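Local coordinates for protein oxidoreductase, Gfo/Idh/MocA family (Vibrio cholerae, PDB 1XEA) that probably works as an NAD(P)-dependent oxidoreductase, binding a dinucleotide in a Rossmann domain, although its substrate and exact reaction are not established, at residues Glu29-Thr34 against Leu60-Asp65; Ala51-Thr54 against Asp58-Gln61; Ser134-Gln139 against Arg145-Glu150; Leu200-Gln205 against Glu300-Gln305; Tyr235-Phe240 against Ser252-Lys257. All blocks are in the same frame, centred on the assembly; numbering follows the deposited sequence.

Interaction 1. Residues Glu29-Thr34 against Leu60-Asp65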
# COMPACT_ATOMS: atom_id res chain seq x y z
N GLU A 29 -41.98 2.45 11.60
CA GLU A 29 -42.54 1.23 12.16
C GLU A 29 -42.41 0.19 11.07
O GLU A 29 -42.70 0.45 9.91
CB GLU A 29 -44.01 1.44 12.57
CG GLU A 29 -44.70 0.18 13.12
CD GLU A 29 -45.96 0.50 13.95
OE1 GLU A 29 -46.75 -0.44 14.22
OE2 GLU A 29 -46.14 1.68 14.33
N LEU A 30 -41.92 -0.99 11.44
CA LEU A 30 -41.74 -2.07 10.48
C LEU A 30 -42.84 -3.11 10.53
O LEU A 30 -43.48 -3.32 11.57
CB LEU A 30 -40.39 -2.75 10.72
CG LEU A 30 -39.22 -2.33 9.82
CD1 LEU A 30 -37.95 -2.99 10.33
CD2 LEU A 30 -39.50 -2.74 8.37
N VAL A 31 -43.05 -3.77 9.40
CA VAL A 31 -44.05 -4.81 9.30
C VAL A 31 -43.42 -5.96 8.53
O VAL A 31 -43.41 -5.97 7.31
CB VAL A 31 -45.32 -4.31 8.56
CG1 VAL A 31 -46.38 -5.39 8.55
CG2 VAL A 31 -45.87 -3.05 9.23
N LEU A 32 -42.86 -6.93 9.26
CA LEU A 32 -42.22 -8.06 8.61
C LEU A 32 -43.21 -8.99 7.93
O LEU A 32 -44.33 -9.21 8.40
CB LEU A 32 -41.36 -8.84 9.60
CG LEU A 32 -40.20 -8.05 10.22
CD1 LEU A 32 -39.35 -9.00 11.04
CD2 LEU A 32 -39.36 -7.40 9.13
N CYS A 33 -42.78 -9.54 6.80
CA CYS A 33 -43.61 -10.45 6.03
C CYS A 33 -42.77 -11.38 5.18
O CYS A 33 -41.89 -10.95 4.43
CB CYS A 33 -44.54 -9.67 5.11
SG CYS A 33 -45.36 -10.73 3.93
N THR A 34 -43.05 -12.67 5.29
CA THR A 34 -42.31 -13.65 4.52
C THR A 34 -43.03 -14.99 4.56
O THR A 34 -43.80 -15.26 5.48
CB THR A 34 -40.85 -13.77 5.06
OG1 THR A 34 -40.10 -14.66 4.22
CG2 THR A 34 -40.85 -14.28 6.48
N LEU A 60 -51.62 -5.06 3.79
CA LEU A 60 -52.44 -3.87 3.68
C LEU A 60 -53.21 -3.55 4.95
O LEU A 60 -53.57 -2.40 5.20
CB LEU A 60 -53.43 -4.03 2.54
CG LEU A 60 -52.77 -4.21 1.18
CD1 LEU A 60 -53.84 -4.55 0.17
CD2 LEU A 60 -52.01 -2.93 0.78
N GLN A 61 -53.45 -4.59 5.75
CA GLN A 61 -54.20 -4.45 7.00
C GLN A 61 -53.66 -3.39 7.97
O GLN A 61 -54.42 -2.64 8.58
CB GLN A 61 -54.27 -5.81 7.71
CG GLN A 61 -55.04 -6.86 6.90
CD GLN A 61 -55.30 -8.14 7.67
OE1 GLN A 61 -55.93 -8.11 8.73
NE2 GLN A 61 -54.84 -9.27 7.14
N TYR A 62 -52.34 -3.33 8.09
CA TYR A 62 -51.68 -2.39 8.98
C TYR A 62 -51.57 -0.97 8.42
O TYR A 62 -51.03 -0.07 9.07
CB TYR A 62 -50.29 -2.93 9.32
CG TYR A 62 -50.30 -4.38 9.75
CD1 TYR A 62 -50.32 -5.41 8.81
CD2 TYR A 62 -50.31 -4.73 11.09
CE1 TYR A 62 -50.35 -6.75 9.20
CE2 TYR A 62 -50.34 -6.07 11.50
CZ TYR A 62 -50.35 -7.07 10.56
OH TYR A 62 -50.36 -8.39 10.97
N GLY A 63 -52.09 -0.77 7.22
CA GLY A 63 -52.05 0.54 6.60
C GLY A 63 -50.64 1.10 6.48
O GLY A 63 -50.33 2.14 7.06
N VAL A 64 -49.81 0.39 5.72
CA VAL A 64 -48.42 0.76 5.50
C VAL A 64 -48.31 1.93 4.52
O VAL A 64 -49.19 2.14 3.70
CB VAL A 64 -47.62 -0.42 4.93
CG1 VAL A 64 -47.69 -1.60 5.90
CG2 VAL A 64 -48.19 -0.82 3.58
N ASP A 65 -47.22 2.67 4.63
CA ASP A 65 -46.98 3.82 3.76
C ASP A 65 -46.16 3.44 2.53
O ASP A 65 -46.09 4.20 1.57
CB ASP A 65 -46.27 4.92 4.55
CG ASP A 65 -47.16 5.52 5.62
OD1 ASP A 65 -48.13 6.24 5.25
OD2 ASP A 65 -46.91 5.27 6.82

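Interaction 2. Residues Ala51-Thr54 against Asp58-Gln61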
# COMPACT_ATOMS: atom_id res chain seq x y z
N ALA A 51 -45.98 -6.18 14.16
CA ALA A 51 -46.64 -6.41 12.88
C ALA A 51 -46.00 -7.57 12.11
O ALA A 51 -45.06 -7.36 11.35
CB ALA A 51 -46.60 -5.13 12.05
N THR A 52 -46.51 -8.77 12.32
CA THR A 52 -46.00 -9.96 11.63
C THR A 52 -46.99 -10.36 10.55
O THR A 52 -48.17 -10.03 10.65
CB THR A 52 -45.80 -11.12 12.60
OG1 THR A 52 -44.91 -10.72 13.64
CG2 THR A 52 -45.21 -12.32 11.87
N CYS A 53 -46.52 -11.10 9.55
CA CYS A 53 -47.40 -11.46 8.44
C CYS A 53 -46.75 -12.52 7.55
O CYS A 53 -45.54 -12.54 7.38
CB CYS A 53 -47.67 -10.18 7.66
SG CYS A 53 -48.79 -10.26 6.27
N THR A 54 -47.56 -13.39 6.96
CA THR A 54 -47.01 -14.42 6.08
C THR A 54 -47.44 -14.25 4.63
O THR A 54 -46.71 -14.62 3.70
CB THR A 54 -47.43 -15.83 6.53
OG1 THR A 54 -46.86 -16.11 7.81
CG2 THR A 54 -46.93 -16.88 5.54
N ASP A 58 -52.07 -9.57 3.51
CA ASP A 58 -52.44 -9.10 4.85
C ASP A 58 -51.69 -7.83 5.20
O ASP A 58 -52.08 -7.09 6.11
CB ASP A 58 -52.13 -10.18 5.89
CG ASP A 58 -52.88 -11.47 5.63
OD1 ASP A 58 -54.13 -11.46 5.71
OD2 ASP A 58 -52.22 -12.50 5.36
N VAL A 59 -50.61 -7.58 4.47
CA VAL A 59 -49.79 -6.40 4.69
C VAL A 59 -50.61 -5.11 4.65
O VAL A 59 -50.33 -4.17 5.38
CB VAL A 59 -48.65 -6.34 3.65
CG1 VAL A 59 -47.90 -5.03 3.76
CG2 VAL A 59 -47.70 -7.51 3.86
N LEU A 60 -51.62 -5.06 3.79
CA LEU A 60 -52.44 -3.87 3.68
C LEU A 60 -53.21 -3.55 4.95
O LEU A 60 -53.57 -2.40 5.20
CB LEU A 60 -53.43 -4.03 2.54
CG LEU A 60 -52.77 -4.21 1.18
CD1 LEU A 60 -53.84 -4.55 0.17
CD2 LEU A 60 -52.01 -2.93 0.78
N GLN A 61 -53.45 -4.59 5.75
CA GLN A 61 -54.20 -4.45 7.00
C GLN A 61 -53.66 -3.39 7.97
O GLN A 61 -54.42 -2.64 8.58
CB GLN A 61 -54.27 -5.81 7.71
CG GLN A 61 -55.04 -6.86 6.90
CD GLN A 61 -55.30 -8.14 7.67
OE1 GLN A 61 -55.93 -8.11 8.73
NE2 GLN A 61 -54.84 -9.27 7.14

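Interaction 3. Residues Ser134-Gln139 against Arg145-Glu150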
# COMPACT_ATOMS: atom_id res chain seq x y z
N SER A 134 -18.56 14.22 -7.50
CA SER A 134 -19.92 14.76 -7.57
C SER A 134 -20.75 14.15 -8.69
O SER A 134 -21.97 13.99 -8.57
CB SER A 134 -19.89 16.29 -7.70
OG SER A 134 -19.08 16.72 -8.79
N GLU A 135 -20.08 13.82 -9.79
CA GLU A 135 -20.75 13.20 -10.92
C GLU A 135 -21.51 11.95 -10.46
O GLU A 135 -22.56 11.62 -11.00
CB GLU A 135 -19.74 12.82 -12.00
CG GLU A 135 -19.20 13.98 -12.86
CD GLU A 135 -18.27 14.95 -12.12
OE1 GLU A 135 -17.60 14.54 -11.15
OE2 GLU A 135 -18.21 16.13 -12.54
N LEU A 136 -21.00 11.23 -9.47
CA LEU A 136 -21.73 10.06 -9.03
C LEU A 136 -22.91 10.46 -8.18
O LEU A 136 -24.00 9.89 -8.29
CB LEU A 136 -20.85 9.08 -8.25
CG LEU A 136 -19.93 8.23 -9.12
CD1 LEU A 136 -19.18 7.27 -8.24
CD2 LEU A 136 -20.72 7.48 -10.18
N ALA A 137 -22.71 11.45 -7.32
CA ALA A 137 -23.80 11.91 -6.46
C ALA A 137 -24.96 12.44 -7.29
O ALA A 137 -26.10 12.02 -7.10
CB ALA A 137 -23.30 13.00 -5.52
N GLN A 138 -24.65 13.34 -8.21
CA GLN A 138 -25.66 13.94 -9.07
C GLN A 138 -26.12 13.04 -10.21
O GLN A 138 -27.10 13.33 -10.88
CB GLN A 138 -25.13 15.24 -9.63
CG GLN A 138 -24.85 16.27 -8.59
CD GLN A 138 -24.05 17.43 -9.18
OE1 GLN A 138 -22.90 17.25 -9.61
NE2 GLN A 138 -24.66 18.62 -9.21
N GLN A 139 -25.39 11.94 -10.42
CA GLN A 139 -25.72 10.98 -11.46
C GLN A 139 -25.59 11.56 -12.87
O GLN A 139 -26.50 11.44 -13.70
CB GLN A 139 -27.14 10.42 -11.22
CG GLN A 139 -27.33 9.97 -9.79
CD GLN A 139 -28.47 9.00 -9.60
OE1 GLN A 139 -28.54 7.97 -10.28
NE2 GLN A 139 -29.36 9.30 -8.66
N ARG A 145 -13.65 12.35 -17.43
CA ARG A 145 -13.07 11.99 -18.72
C ARG A 145 -13.10 10.48 -18.87
O ARG A 145 -12.93 9.95 -19.96
CB ARG A 145 -11.64 12.51 -18.84
CG ARG A 145 -11.54 14.02 -18.86
CD ARG A 145 -12.26 14.61 -20.06
NE ARG A 145 -12.55 16.03 -19.89
CZ ARG A 145 -13.78 16.54 -19.82
NH1 ARG A 145 -14.84 15.74 -19.90
NH2 ARG A 145 -13.95 17.86 -19.66
N SER A 146 -13.31 9.79 -17.75
CA SER A 146 -13.39 8.33 -17.75
C SER A 146 -13.78 7.83 -16.36
O SER A 146 -13.54 8.49 -15.35
CB SER A 146 -12.05 7.72 -18.19
OG SER A 146 -11.25 7.32 -17.09
N LEU A 147 -14.42 6.67 -16.32
CA LEU A 147 -14.85 6.06 -15.08
C LEU A 147 -14.88 4.55 -15.31
O LEU A 147 -15.61 4.07 -16.18
CB LEU A 147 -16.24 6.56 -14.66
CG LEU A 147 -16.87 5.88 -13.44
CD1 LEU A 147 -16.08 6.23 -12.19
CD2 LEU A 147 -18.32 6.29 -13.29
N ARG A 148 -14.09 3.81 -14.55
CA ARG A 148 -14.02 2.36 -14.69
C ARG A 148 -14.41 1.67 -13.40
O ARG A 148 -13.81 1.89 -12.34
CB ARG A 148 -12.60 1.93 -15.07
CG ARG A 148 -12.40 0.43 -15.14
CD ARG A 148 -11.03 0.09 -15.70
NE ARG A 148 -9.95 0.44 -14.80
CZ ARG A 148 -8.72 0.79 -15.19
NH1 ARG A 148 -8.42 0.84 -16.49
NH2 ARG A 148 -7.80 1.09 -14.28
N TRP A 149 -15.42 0.82 -13.48
CA TRP A 149 -15.88 0.10 -12.31
C TRP A 149 -15.54 -1.38 -12.49
O TRP A 149 -16.06 -2.03 -13.39
CB TRP A 149 -17.39 0.31 -12.16
CG TRP A 149 -17.86 0.14 -10.76
CD1 TRP A 149 -17.84 -1.01 -10.02
CD2 TRP A 149 -18.39 1.15 -9.90
NE1 TRP A 149 -18.31 -0.77 -8.76
CE2 TRP A 149 -18.66 0.55 -8.66
CE3 TRP A 149 -18.66 2.52 -10.07
CZ2 TRP A 149 -19.18 1.26 -7.58
CZ3 TRP A 149 -19.18 3.22 -8.99
CH2 TRP A 149 -19.44 2.59 -7.77
N GLU A 150 -14.64 -1.90 -11.66
CA GLU A 150 -14.25 -3.31 -11.71
C GLU A 150 -14.82 -4.03 -10.48
O GLU A 150 -14.72 -3.54 -9.35
CB GLU A 150 -12.72 -3.43 -11.69
CG GLU A 150 -12.02 -2.78 -12.87
CD GLU A 150 -10.50 -2.95 -12.83
OE1 GLU A 150 -10.02 -4.10 -12.82
OE2 GLU A 150 -9.78 -1.91 -12.82

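Interaction 4. Residues Leu200-Gln205 against Glu300-Gln305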
# COMPACT_ATOMS: atom_id res chain seq x y z
N LEU A 200 -16.91 -10.50 -18.17
CA LEU A 200 -17.67 -9.65 -19.08
C LEU A 200 -17.13 -8.23 -19.00
O LEU A 200 -16.88 -7.71 -17.91
CB LEU A 200 -19.15 -9.66 -18.67
CG LEU A 200 -20.15 -8.93 -19.55
CD1 LEU A 200 -20.19 -9.58 -20.92
CD2 LEU A 200 -21.52 -8.98 -18.90
N ASP A 201 -16.94 -7.59 -20.15
CA ASP A 201 -16.41 -6.23 -20.19
C ASP A 201 -17.17 -5.34 -21.16
O ASP A 201 -17.02 -5.47 -22.38
CB ASP A 201 -14.93 -6.24 -20.56
CG ASP A 201 -14.06 -6.84 -19.47
OD1 ASP A 201 -14.14 -6.36 -18.32
OD2 ASP A 201 -13.29 -7.78 -19.75
N VAL A 202 -17.96 -4.43 -20.61
CA VAL A 202 -18.74 -3.51 -21.42
C VAL A 202 -18.17 -2.11 -21.28
O VAL A 202 -18.04 -1.58 -20.18
CB VAL A 202 -20.21 -3.49 -20.99
CG1 VAL A 202 -20.96 -2.42 -21.77
CG2 VAL A 202 -20.83 -4.86 -21.24
N GLN A 203 -17.86 -1.51 -22.42
CA GLN A 203 -17.28 -0.18 -22.45
C GLN A 203 -17.79 0.64 -23.64
O GLN A 203 -17.87 0.13 -24.76
CB GLN A 203 -15.75 -0.33 -22.50
CG GLN A 203 -15.04 0.75 -23.29
CD GLN A 203 -13.53 0.63 -23.22
OE1 GLN A 203 -12.82 1.26 -24.00
NE2 GLN A 203 -13.02 -0.18 -22.28
N TRP A 204 -18.15 1.90 -23.39
CA TRP A 204 -18.62 2.78 -24.45
C TRP A 204 -18.26 4.22 -24.12
O TRP A 204 -17.90 4.54 -22.99
CB TRP A 204 -20.13 2.66 -24.61
CG TRP A 204 -20.90 3.24 -23.49
CD1 TRP A 204 -21.49 4.47 -23.44
CD2 TRP A 204 -21.25 2.58 -22.27
NE1 TRP A 204 -22.20 4.62 -22.27
CE2 TRP A 204 -22.07 3.47 -21.53
CE3 TRP A 204 -20.94 1.32 -21.73
CZ2 TRP A 204 -22.60 3.13 -20.29
CZ3 TRP A 204 -21.47 0.98 -20.50
CH2 TRP A 204 -22.29 1.89 -19.78
N GLN A 205 -18.38 5.10 -25.11
CA GLN A 205 -18.05 6.50 -24.90
C GLN A 205 -19.22 7.45 -25.17
O GLN A 205 -19.83 7.40 -26.24
CB GLN A 205 -16.83 6.86 -25.75
CG GLN A 205 -16.38 8.31 -25.64
CD GLN A 205 -14.87 8.47 -25.60
OE1 GLN A 205 -14.12 7.72 -26.24
NE2 GLN A 205 -14.40 9.47 -24.86
N GLU A 300 -30.42 -6.49 -20.60
CA GLU A 300 -31.17 -7.37 -21.49
C GLU A 300 -30.38 -7.55 -22.78
O GLU A 300 -30.11 -8.68 -23.20
CB GLU A 300 -32.53 -6.77 -21.81
CG GLU A 300 -33.70 -7.51 -21.19
CD GLU A 300 -33.79 -8.94 -21.68
OE1 GLU A 300 -33.84 -9.15 -22.91
OE2 GLU A 300 -33.81 -9.86 -20.83
N ALA A 301 -30.02 -6.42 -23.38
CA ALA A 301 -29.27 -6.39 -24.63
C ALA A 301 -28.00 -7.21 -24.52
O ALA A 301 -27.69 -8.02 -25.39
CB ALA A 301 -28.93 -4.96 -24.98
N ILE A 302 -27.26 -7.00 -23.44
CA ILE A 302 -26.02 -7.73 -23.23
C ILE A 302 -26.24 -9.24 -23.21
O ILE A 302 -25.53 -9.99 -23.87
CB ILE A 302 -25.32 -7.27 -21.93
CG1 ILE A 302 -24.93 -5.79 -22.07
CG2 ILE A 302 -24.11 -8.14 -21.64
CD1 ILE A 302 -24.41 -5.14 -20.80
N CYS A 303 -27.25 -9.67 -22.46
CA CYS A 303 -27.58 -11.10 -22.34
C CYS A 303 -27.86 -11.74 -23.68
O CYS A 303 -27.38 -12.84 -23.98
CB CYS A 303 -28.79 -11.29 -21.44
SG CYS A 303 -28.39 -11.31 -19.71
N GLN A 304 -28.67 -11.06 -24.49
CA GLN A 304 -29.03 -11.57 -25.80
C GLN A 304 -27.86 -11.71 -26.74
O GLN A 304 -27.59 -12.80 -27.23
CB GLN A 304 -30.11 -10.70 -26.42
CG GLN A 304 -31.47 -11.02 -25.83
CD GLN A 304 -32.56 -10.13 -26.37
OE1 GLN A 304 -32.75 -10.03 -27.58
NE2 GLN A 304 -33.28 -9.46 -25.48
N GLN A 305 -27.15 -10.62 -27.01
CA GLN A 305 -26.02 -10.71 -27.92
C GLN A 305 -25.06 -11.85 -27.54
O GLN A 305 -24.48 -12.48 -28.43
CB GLN A 305 -25.27 -9.39 -27.98
CG GLN A 305 -24.24 -9.36 -29.09
CD GLN A 305 -23.57 -8.00 -29.24
OE1 GLN A 305 -23.04 -7.44 -28.28
NE2 GLN A 305 -23.59 -7.46 -30.46

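Interaction 5. Residues Tyr235-Phe240 against Ser252-Lys257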
# COMPACT_ATOMS: atom_id res chain seq x y z
N TYR A 235 -8.61 9.29 -9.44
CA TYR A 235 -8.90 8.62 -8.16
C TYR A 235 -8.96 7.12 -8.41
O TYR A 235 -9.38 6.68 -9.48
CB TYR A 235 -10.27 9.00 -7.60
CG TYR A 235 -10.43 10.43 -7.16
CD1 TYR A 235 -10.67 11.44 -8.08
CD2 TYR A 235 -10.36 10.77 -5.80
CE1 TYR A 235 -10.85 12.76 -7.67
CE2 TYR A 235 -10.53 12.08 -5.38
CZ TYR A 235 -10.77 13.07 -6.32
OH TYR A 235 -10.92 14.37 -5.91
N LEU A 236 -8.58 6.34 -7.42
CA LEU A 236 -8.63 4.89 -7.55
C LEU A 236 -8.98 4.32 -6.19
O LEU A 236 -8.15 4.31 -5.28
CB LEU A 236 -7.28 4.33 -7.99
CG LEU A 236 -7.24 2.91 -8.59
CD1 LEU A 236 -5.80 2.42 -8.51
CD2 LEU A 236 -8.15 1.96 -7.87
N PHE A 237 -10.21 3.84 -6.06
CA PHE A 237 -10.65 3.26 -4.80
C PHE A 237 -10.54 1.74 -4.84
O PHE A 237 -11.11 1.10 -5.73
CB PHE A 237 -12.09 3.66 -4.50
CG PHE A 237 -12.29 5.14 -4.40
CD1 PHE A 237 -12.73 5.87 -5.49
CD2 PHE A 237 -12.07 5.80 -3.19
CE1 PHE A 237 -12.98 7.25 -5.38
CE2 PHE A 237 -12.30 7.18 -3.07
CZ PHE A 237 -12.76 7.90 -4.16
N ASP A 238 -9.82 1.17 -3.88
CA ASP A 238 -9.64 -0.29 -3.80
C ASP A 238 -10.70 -0.92 -2.90
O ASP A 238 -10.71 -2.14 -2.69
CB ASP A 238 -8.23 -0.61 -3.27
CG ASP A 238 -7.87 0.22 -2.06
OD1 ASP A 238 -7.75 1.46 -2.19
OD2 ASP A 238 -7.71 -0.34 -0.97
N SER A 239 -11.58 -0.09 -2.36
CA SER A 239 -12.66 -0.56 -1.50
C SER A 239 -13.64 0.60 -1.31
O SER A 239 -13.54 1.63 -1.97
CB SER A 239 -12.13 -1.02 -0.14
OG SER A 239 -11.79 0.07 0.69
N PHE A 240 -14.58 0.43 -0.39
CA PHE A 240 -15.54 1.48 -0.12
C PHE A 240 -15.04 2.40 0.98
O PHE A 240 -15.65 3.42 1.25
CB PHE A 240 -16.89 0.87 0.26
CG PHE A 240 -17.52 0.06 -0.84
CD1 PHE A 240 -17.81 -1.28 -0.65
CD2 PHE A 240 -17.77 0.64 -2.09
CE1 PHE A 240 -18.34 -2.05 -1.69
CE2 PHE A 240 -18.30 -0.12 -3.15
CZ PHE A 240 -18.58 -1.47 -2.95
N SER A 252 -2.18 11.08 -2.79
CA SER A 252 -2.59 11.27 -1.40
C SER A 252 -3.68 10.25 -1.12
O SER A 252 -4.32 9.75 -2.04
CB SER A 252 -3.10 12.69 -1.15
OG SER A 252 -3.90 13.15 -2.22
N ARG A 253 -3.88 9.95 0.16
CA ARG A 253 -4.87 8.98 0.59
C ARG A 253 -6.19 9.67 0.91
O ARG A 253 -6.20 10.74 1.49
CB ARG A 253 -4.34 8.26 1.83
CG ARG A 253 -5.34 7.38 2.56
CD ARG A 253 -4.65 6.48 3.60
NE ARG A 253 -5.60 5.68 4.39
CZ ARG A 253 -6.39 6.17 5.34
NH1 ARG A 253 -6.35 7.46 5.63
NH2 ARG A 253 -7.22 5.35 5.99
N VAL A 254 -7.29 9.07 0.46
CA VAL A 254 -8.63 9.59 0.76
C VAL A 254 -9.38 8.44 1.41
O VAL A 254 -9.48 7.35 0.83
CB VAL A 254 -9.44 10.03 -0.51
CG1 VAL A 254 -8.91 11.32 -1.08
CG2 VAL A 254 -9.42 8.93 -1.54
N ALA A 255 -9.90 8.65 2.61
CA ALA A 255 -10.61 7.57 3.29
C ALA A 255 -11.90 7.99 3.97
O ALA A 255 -12.17 9.17 4.18
CB ALA A 255 -9.69 6.88 4.29
N LEU A 256 -12.69 6.98 4.31
CA LEU A 256 -13.96 7.18 4.96
C LEU A 256 -13.70 7.49 6.43
O LEU A 256 -12.79 6.92 7.03
CB LEU A 256 -14.79 5.91 4.83
CG LEU A 256 -16.23 5.94 5.29
CD1 LEU A 256 -17.03 7.00 4.51
CD2 LEU A 256 -16.82 4.57 5.06
N LYS A 257 -14.49 8.40 7.00
CA LYS A 257 -14.34 8.76 8.41
C LYS A 257 -14.39 7.50 9.27
O LYS A 257 -15.07 6.53 8.92
CB LYS A 257 -15.47 9.70 8.82
CG LYS A 257 -15.01 10.95 9.53
CD LYS A 257 -16.15 11.95 9.69
CE LYS A 257 -15.63 13.35 10.01
NZ LYS A 257 -16.71 14.36 10.20

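Interaction 1. Residues Glu29-Thr34 against Leu60-Asp65
At the edge of the Rossmann sheet, V31 on strand 28-33, outermost within this chain, meets Y62 and V64 in the connection leading to strand 66-69. V31 serves both partners with a separate methyl group. Its CG1 lies anti to the backbone N (chi1 -176°), which leaves CG2 beside that N, and the two branches therefore part toward different neighbours. CG1 sits over one face of the Y62 ring, shifted toward its rim: it is 4.3 Å from the ring centroid and 23° off the normal, a CH-pi contact, with CD1 of Y62 the nearest ring atom. CG2 instead meets CG1 of V64 at 4.1 Å. A beta-branched valine suits a strand and offers two methyls, one for each partner, while tyrosine offers a broad apolar face and still carries a hydroxyl, which makes a weak hydrogen bond to the backbone O of T52. A6 of strand 3-8 packs against both V31 and V64, tying the loop to the next strand of the sheet. Between the two loop residues the chain turns through G63, whose phi is positive (56°) and whose N donates to O of L60 at 3.0 Å.

Interaction 2. Residues Ala51-Thr54 against Asp58-Gln61
C53 and D58 meet through the sulfur of one and the beta carbon of the other, in the loop of the Rossmann domain between helix 37-46 and strand 66-69. The thiol of C53 extends away from its own backbone N (chi1 -177°), and this rotamer carries SG across to the start of 58-61. There it lies 3.4 Å from CB of D58. The carboxylate of D58 takes a different course: CG is held beside the backbone N (chi1 -60°), and the sulfur is left nearer the methylene than the charged oxygens. V59 completes the site. Its CG1 is anti to the backbone N, CG2 falls beside that N, and it is CG2 that meets SG of C53, at 3.8 Å. Residues 58-61 have helical backbone angles without the regular bonding of a helix; a turn is nevertheless closed by N of Q61 to O of D58 at 2.9 Å. C33 of strand 28-33 touches both C53 and V59 from the sheet side. The sulfurs, SG of C33 and SG of C53, are 4.2 Å apart, too far for a disulfide. The cysteine thus behaves as a small, polarisable apolar side chain, packed against CB of D58 and CG2 of V59, and its sulfur suits a buried place lined by these two carbons.

Interaction 3. Residues Ser134-Gln139 against Arg145-Glu150
L136 and its partners L147 and W149 join the short helix 134-138 to strand 146-152 of the mixed sheet in the alpha/beta domain that follows the Rossmann domain. The contacts between the two segments are apolar. Both delta methyls of L136 are used: CD2 meets CD2 of L147 at 4.1 Å, whereas CD1 comes up to the edge of the W149 indole, near the ring plane, 4.1 Å from CZ3. Leucine suits the helix because its forked end can touch two side chains that are two residues apart on the strand. L147 and W149 fill the buried side facing the helices, and helix 160-175 packs on the indole as well.

Polar contacts lie around this core. NE1 of W149 is hydrogen-bonded to OE1 of E224, which satisfies the buried ring nitrogen. R148 points to the opposite face of the sheet, where its NE forms a salt bridge with OE2 of E150 at 3.1 Å; the same oxygen is paired with R148 of the second subunit.

The backbone shapes both ends. R145 and S146 form a classic beta bulge opposite S229. A Schellman motif ends the helix, with Q139 (phi 65°) as C-prime residue: N of E140 pairs with O of E135, and N of Q139 bonds weakly to O of L136.

Interaction 4. Residues Leu200-Gln205 against Glu300-Gln305
Flat groups stay outside the meeting of L200 and V202 with I302, three branched aliphatic side chains, so no ring face or edge takes part where helix 286-311 packs on the mixed sheet of the alpha/beta domain. The indole of W204, farther along the strand, has its NE1 hydrogen-bonded to OG of S178. I302 carries the helix side alone, with two branches. Its CG1 lies beside the backbone N (chi1 -64°), which puts CG2 anti to it. CG2 lies 3.9 Å from CD2 of L200, the two side chains crossing at a slant; the longer CG1 arm stretches out so that CD1 meets CG2 of V202 tip to tip at 3.6 Å. Isoleucine thus spans two strand residues that point the same way, and the compact V202 presents its CG2 methyl to the end of the longer arm. Helix 160-175 closes the site, F163 and F168 lying on L200 and L172 on I302. The intervening D201 and Q203 look to the opposite side of the sheet, where they pack against L210 and H187 of the second subunit. On the helix, E300 and Q304 stand one turn apart: NE2 of Q304 donates to OE1 of E300 at 2.6 Å, the carboxylate oxygen lying 5° out of the amide plane and the N-H...O angle being 139°.

Interaction 5. Residues Tyr235-Phe240 against Ser252-Lys257
OG of S239, in the turn between the contacting residues F237 and F240, is gripped by two backbone amides, N of T241 and N of Q242. A serine suits this turn because its short hydroxyl can reach forward to the amides two and three residues on, and its own carbonyl O is bonded to OH of Y129. On one side of the turn, F237 keeps its ring beside the backbone N (chi1 -60°), and CE2 comes within 3.7 Å of CG2 of V254. The two side chains cross at about a right angle, and the methyl approaches the ring obliquely. On the other side, CD2 of L256 lies 4.1 Å from the carbonyl O of F240, a plain van der Waals approach; the F240 ring itself leads away, toward R123 and I126. Strand 250-255 is the outermost strand of the sheet within this chain, and R253 makes backbone hydrogen bonds to the third subunit. Phenylalanine gives the reach needed here, since strand 242-247 runs between strands 233-237 and 250-255 and the F237-V254 pair bridges it through side chains alone. Helix 127-132 lies against the same pair: the Y129 ring meets that of F237 with the planes about 35° apart, and H132 touches V254.

In the fold
The five contacts fall into two groups, one in each half of a two-domain chain. Interactions 1 and 2 share L60 and Q61, have centres 5 Å apart and both pack beside strand 28-33, at the edge of the parallel Rossmann sheet. Interactions 3, 4 and 5 all reach the mixed sheet of the second domain, with centres 14 to 28 Å apart, and lie about 36 to 43 Å from the first pair. Along the chain, 1 and 2 come first, then 3; interaction 5 is nested inside the long loop closed by 4. Interactions 3 and 4 also touch the second subunit and interaction 5 the third, so this sheet packs its own helices and also takes part in contacts between subunits.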